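PDB 5MJR: protein Thf1, which may take part in photosynthetic membrane biogenesis and associates with the FtsH protease complex involved in photosystem II repair in cyanobacteria. Local coordinates for residues E129-Q134 with A179-L184; A137-L142 with Y157-E162. One frame throughout, in Å; residues are numbered along the deposited sequence.

Contact 1: E129-Q134 with A179-L184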
loop_
_atom_site.group_PDB
_atom_site.type_symbol
_atom_site.label_atom_id
_atom_site.label_comp_id
_atom_site.label_asym_id
_atom_site.label_seq_id
_atom_site.Cartn_x
_atom_site.Cartn_y
_atom_site.Cartn_z
ATOM N N GLU A 129 -16.114 -7.746 13.998
ATOM C CA GLU A 129 -15.832 -8.730 12.959
ATOM C C GLU A 129 -14.473 -9.395 13.184
ATOM O O GLU A 129 -14.334 -10.629 13.104
ATOM C CB GLU A 129 -15.944 -8.066 11.615
ATOM C CG GLU A 129 -15.966 -9.066 10.552
ATOM C CD GLU A 129 -16.289 -8.559 9.108
ATOM O OE1 GLU A 129 -16.857 -7.441 8.891
ATOM O OE2 GLU A 129 -16.058 -9.370 8.204
ATOM N N LEU A 130 -13.461 -8.619 13.550
ATOM C CA LEU A 130 -12.155 -9.202 13.904
ATOM C C LEU A 130 -12.298 -10.169 15.109
ATOM O O LEU A 130 -11.754 -11.284 15.103
ATOM C CB LEU A 130 -11.133 -8.164 14.138
ATOM C CG LEU A 130 -10.708 -7.341 12.900
ATOM C CD1 LEU A 130 -9.973 -6.073 13.305
ATOM C CD2 LEU A 130 -9.857 -8.157 11.974
ATOM N N ASN A 131 -13.022 -9.693 16.124
ATOM C CA ASN A 131 -13.110 -10.471 17.357
ATOM C C ASN A 131 -13.952 -11.776 17.170
ATOM O O ASN A 131 -13.944 -12.633 18.042
ATOM C CB ASN A 131 -13.654 -9.557 18.435
ATOM C CG ASN A 131 -12.598 -8.619 18.923
ATOM O OD1 ASN A 131 -11.399 -8.945 18.906
ATOM N ND2 ASN A 131 -13.023 -7.503 19.429
ATOM N N SER A 132 -14.756 -11.874 16.154
ATOM C CA SER A 132 -15.548 -13.092 15.822
ATOM C C SER A 132 -14.613 -14.217 15.455
ATOM O O SER A 132 -15.055 -15.384 15.428
ATOM C CB SER A 132 -16.457 -12.760 14.576
ATOM O OG SER A 132 -15.648 -12.883 13.226
ATOM N N GLY A 133 -13.352 -13.863 15.058
ATOM C CA GLY A 133 -12.367 -14.859 14.708
ATOM C C GLY A 133 -12.400 -15.308 13.248
ATOM O O GLY A 133 -11.472 -16.074 12.825
ATOM N N GLN A 134 -13.460 -14.915 12.538
ATOM C CA GLN A 134 -13.628 -15.308 11.091
ATOM C C GLN A 134 -14.003 -14.106 10.241
ATOM O O GLN A 134 -15.050 -14.072 9.616
ATOM C CB GLN A 134 -14.672 -16.439 10.946
ATOM C CG GLN A 134 -14.189 -17.770 11.584
ATOM C CD GLN A 134 -15.284 -18.795 11.568
ATOM O OE1 GLN A 134 -15.738 -19.192 10.493
ATOM N NE2 GLN A 134 -15.773 -19.174 12.673
ATOM N N ALA A 179 -4.412 -2.300 18.521
ATOM C CA ALA A 179 -3.153 -2.938 18.947
ATOM C C ALA A 179 -3.422 -4.273 19.705
ATOM O O ALA A 179 -2.725 -5.250 19.392
ATOM C CB ALA A 179 -2.306 -1.969 19.779
ATOM N N PRO A 180 -4.415 -4.364 20.629
ATOM C CA PRO A 180 -4.644 -5.674 21.270
ATOM C C PRO A 180 -5.406 -6.681 20.440
ATOM O O PRO A 180 -5.571 -7.830 20.877
ATOM C CB PRO A 180 -5.370 -5.266 22.546
ATOM C CG PRO A 180 -5.977 -3.960 22.261
ATOM C CD PRO A 180 -5.226 -3.302 21.236
ATOM N N VAL A 181 -5.930 -6.257 19.287
ATOM C CA VAL A 181 -6.829 -7.060 18.478
ATOM C C VAL A 181 -6.144 -7.706 17.285
ATOM O O VAL A 181 -6.544 -8.841 16.965
ATOM C CB VAL A 181 -8.046 -6.153 18.000
ATOM C CG1 VAL A 181 -8.959 -6.821 16.999
ATOM C CG2 VAL A 181 -8.819 -5.653 19.201
ATOM N N ILE A 182 -5.195 -7.018 16.621
ATOM C CA ILE A 182 -4.553 -7.577 15.436
ATOM C C ILE A 182 -3.075 -7.753 15.679
ATOM O O ILE A 182 -2.445 -6.983 16.413
ATOM C CB ILE A 182 -4.889 -6.710 14.195
ATOM C CG1 ILE A 182 -4.248 -5.345 14.248
ATOM C CG2 ILE A 182 -6.370 -6.664 13.930
ATOM C CD1 ILE A 182 -4.387 -4.461 13.011
ATOM N N PRO A 183 -2.444 -8.715 14.924
ATOM C CA PRO A 183 -1.030 -9.006 15.061
ATOM C C PRO A 183 -0.142 -8.092 14.241
ATOM O O PRO A 183 1.098 -8.174 14.348
ATOM C CB PRO A 183 -0.910 -10.482 14.630
ATOM C CG PRO A 183 -2.057 -10.645 13.710
ATOM C CD PRO A 183 -3.140 -9.797 14.194
ATOM N N LEU A 184 -0.752 -7.253 13.395
ATOM C CA LEU A 184 0.044 -6.270 12.704
ATOM C C LEU A 184 0.772 -5.426 13.762
ATOM O O LEU A 184 0.180 -5.026 14.755
ATOM C CB LEU A 184 -0.890 -5.439 11.803
ATOM C CG LEU A 184 -0.388 -4.578 10.760
ATOM C CD1 LEU A 184 0.306 -5.246 9.640
ATOM C CD2 LEU A 184 -1.482 -3.694 10.262
#
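The carboxamide of Asn131 makes its closest approach to Val181 through its oxygen: OD1 of Asn131 is 3.8 Å from CG1 of Val181, and this methyl lies well off the amide plane, so it approaches the oxygen at a tilt. No hydrogen bond spans the segments, and the remaining contact is aliphatic. Leu130 points at the loop and crosses the Val181 side chain at about a right angle, its CB 3.8 Å from Val181 CG1. Its branch continues past that methyl, bringing Leu130 CD1 to 3.7 Å from Ile182 CG2. Two methyls on consecutive loop residues therefore meet one leucine. In Val181, chi1 of 172° sets CG1 opposite the backbone N, where it touches both Leu130 and Asn131. Leu130 and Ile182 are buried, while Asn131 is at the surface. Beyond the contact, the chain turns at Ser132, whose OG donates to Glu129 O (2.6 Å) along a lone pair in the carbonyl plane and accepts from Gln134 N (3.1 Å, 160°). Gly133, with positive phi, is where the chain leaves helical geometry. The second serine bond defines an ST turn, here following helix 123-131, whose Leu130 and Asn131 pack against the loop between helices 171-178 and 186-198.

Contact 2: A137-L142 with Y157-E162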
loop_
_atom_site.group_PDB
_atom_site.type_symbol
_atom_site.label_atom_id
_atom_site.label_comp_id
_atom_site.label_asym_id
_atom_site.label_seq_id
_atom_site.Cartn_x
_atom_site.Cartn_y
_atom_site.Cartn_z
ATOM N N ALA A 137 -13.008 -11.333 3.930
ATOM C CA ALA A 137 -11.911 -10.790 3.097
ATOM C C ALA A 137 -12.420 -9.489 2.458
ATOM O O ALA A 137 -13.541 -9.415 1.983
ATOM C CB ALA A 137 -11.495 -11.777 2.021
ATOM N N PRO A 138 -11.546 -8.464 2.423
ATOM C CA PRO A 138 -10.114 -8.466 2.768
ATOM C C PRO A 138 -9.763 -8.077 4.211
ATOM O O PRO A 138 -8.584 -8.054 4.551
ATOM C CB PRO A 138 -9.543 -7.436 1.808
ATOM C CG PRO A 138 -10.663 -6.416 1.721
ATOM C CD PRO A 138 -11.904 -7.311 1.609
ATOM N N LEU A 139 -10.791 -7.831 5.055
ATOM C CA LEU A 139 -10.468 -7.439 6.429
ATOM C C LEU A 139 -9.547 -8.437 7.138
ATOM O O LEU A 139 -8.743 -8.107 7.989
ATOM C CB LEU A 139 -11.805 -7.258 7.197
ATOM C CG LEU A 139 -11.668 -6.859 8.653
ATOM C CD1 LEU A 139 -10.917 -5.572 8.920
ATOM C CD2 LEU A 139 -13.025 -6.841 9.281
ATOM N N ASN A 140 -9.736 -9.745 6.795
ATOM C CA ASN A 140 -8.912 -10.769 7.344
ATOM C C ASN A 140 -7.382 -10.581 7.196
ATOM O O ASN A 140 -6.592 -11.096 7.969
ATOM C CB ASN A 140 -9.256 -12.163 6.806
ATOM C CG ASN A 140 -9.006 -12.312 5.301
ATOM O OD1 ASN A 140 -9.152 -11.407 4.517
ATOM N ND2 ASN A 140 -8.628 -13.565 4.925
ATOM N N SER A 141 -7.007 -9.807 6.149
ATOM C CA SER A 141 -5.637 -9.483 5.914
ATOM C C SER A 141 -5.002 -8.539 6.926
ATOM O O SER A 141 -3.810 -8.374 6.957
ATOM C CB SER A 141 -5.416 -8.938 4.480
ATOM O OG SER A 141 -5.880 -7.681 4.273
ATOM N N LEU A 142 -5.831 -7.937 7.818
ATOM C CA LEU A 142 -5.248 -7.243 8.964
ATOM C C LEU A 142 -4.633 -8.189 9.965
ATOM O O LEU A 142 -3.770 -7.755 10.789
ATOM C CB LEU A 142 -6.293 -6.417 9.662
ATOM C CG LEU A 142 -6.833 -5.214 8.919
ATOM C CD1 LEU A 142 -7.623 -4.331 9.911
ATOM C CD2 LEU A 142 -5.955 -4.416 8.086
ATOM N N TYR A 157 -3.936 2.537 6.750
ATOM C CA TYR A 157 -4.457 3.898 6.762
ATOM C C TYR A 157 -5.513 4.113 5.707
ATOM O O TYR A 157 -6.578 4.721 5.974
ATOM C CB TYR A 157 -3.279 4.864 6.599
ATOM C CG TYR A 157 -3.770 6.282 6.692
ATOM C CD1 TYR A 157 -4.021 6.922 7.872
ATOM C CD2 TYR A 157 -3.883 7.031 5.530
ATOM C CE1 TYR A 157 -4.345 8.269 7.889
ATOM C CE2 TYR A 157 -4.256 8.372 5.529
ATOM C CZ TYR A 157 -4.523 8.966 6.721
ATOM O OH TYR A 157 -4.858 10.312 6.715
ATOM N N ALA A 158 -5.272 3.590 4.507
ATOM C CA ALA A 158 -6.286 3.735 3.453
ATOM C C ALA A 158 -7.581 3.051 3.764
ATOM O O ALA A 158 -8.651 3.560 3.493
ATOM C CB ALA A 158 -5.730 3.238 2.103
ATOM N N PHE A 159 -7.472 1.861 4.389
ATOM C CA PHE A 159 -8.692 1.222 4.878
ATOM C C PHE A 159 -9.401 2.040 5.921
ATOM O O PHE A 159 -10.638 2.208 5.818
ATOM C CB PHE A 159 -8.282 -0.153 5.434
ATOM C CG PHE A 159 -9.293 -0.751 6.385
ATOM C CD1 PHE A 159 -10.619 -0.985 5.994
ATOM C CD2 PHE A 159 -8.979 -1.039 7.677
ATOM C CE1 PHE A 159 -11.537 -1.529 6.872
ATOM C CE2 PHE A 159 -9.917 -1.544 8.584
ATOM C CZ PHE A 159 -11.178 -1.765 8.165
ATOM N N LEU A 160 -8.665 2.567 6.866
ATOM C CA LEU A 160 -9.298 3.316 7.937
ATOM C C LEU A 160 -10.002 4.537 7.376
ATOM O O LEU A 160 -11.034 4.964 7.948
ATOM C CB LEU A 160 -8.257 3.676 8.998
ATOM C CG LEU A 160 -7.681 2.541 9.801
ATOM C CD1 LEU A 160 -6.535 3.012 10.634
ATOM C CD2 LEU A 160 -8.713 1.751 10.563
ATOM N N GLN A 161 -9.438 5.119 6.329
ATOM C CA GLN A 161 -10.096 6.223 5.681
ATOM C C GLN A 161 -11.508 5.923 5.086
ATOM O O GLN A 161 -12.255 6.876 4.934
ATOM C CB GLN A 161 -9.234 6.797 4.634
ATOM C CG GLN A 161 -8.011 7.559 5.084
ATOM C CD GLN A 161 -7.228 8.189 3.917
ATOM O OE1 GLN A 161 -6.613 7.509 3.098
ATOM N NE2 GLN A 161 -7.257 9.473 3.838
ATOM N N GLU A 162 -11.793 4.638 4.785
ATOM C CA GLU A 162 -13.094 4.251 4.287
ATOM C C GLU A 162 -14.107 4.299 5.362
ATOM O O GLU A 162 -15.270 4.394 5.047
ATOM C CB GLU A 162 -13.144 2.786 3.784
ATOM C CG GLU A 162 -12.321 2.557 2.569
ATOM C CD GLU A 162 -12.840 3.142 1.287
ATOM O OE1 GLU A 162 -14.060 3.414 1.126
ATOM O OE2 GLU A 162 -11.964 3.286 0.449
#
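Leu139 and Phe159 are the closest backbone pair, yet their CA atoms stand 9.0 Å apart, a gap that only side chains bridge. Segment 137-142 enters through a cis peptide bond before Pro138 and then forms a 3-10 turn, evidenced by the i to i+3 bond from Leu142 N to Leu139 O (2.9 Å). Pro138 O is gripped twice: by Ser141 N at 2.8 Å and by Ser141 OG at 2.7 Å, the hydroxyl lying in the carbonyl plane at a C=O...OG angle of 157°. Segment 157-162 is helical, with Gln161 N bonded to Tyr157 O. The contact thus sets a short 3-10 segment of an interhelical connection against helix 150-162, within the buried interior of an all-helical fold. Phe159 carries the helix side of the contact. With chi1 at 160°, the ring swings to the side away from its own backbone N and reaches the turn, where two leucine methyls meet its outer carbons obliquely: Leu139 CD1 is 3.9 Å from Phe159 CZ, and Leu142 CD1 is 3.8 Å from Phe159 CE2. All three residues are buried. Trp115 also meets the Phe159 ring, with the two planes inclined at about 50°, while Ile126 of helix 123-131 touches both Phe159 and Leu139.

Following the chain from the N terminus, five helices pass before helix 123-131, whose end opens the loop that contact 1 closes some 44 residues later at 179-184. Contact 2 lies nested inside it: residues 137-142 follow the same helix and close a smaller loop of 14 residues against helix 150-162. The centres are 12 Å apart, on the same side of the chain's centre, and the contacts touch directly. Leu139 packs against Glu129 and Leu130, with Leu139 CG 4.0 Å from Leu130 CD2, and Leu142 O lies 3.7 Å from Ile182 CB. Segment 137-142 thus joins the end of helix 123-131, helix 150-162 and the loop leading to helix 186-198.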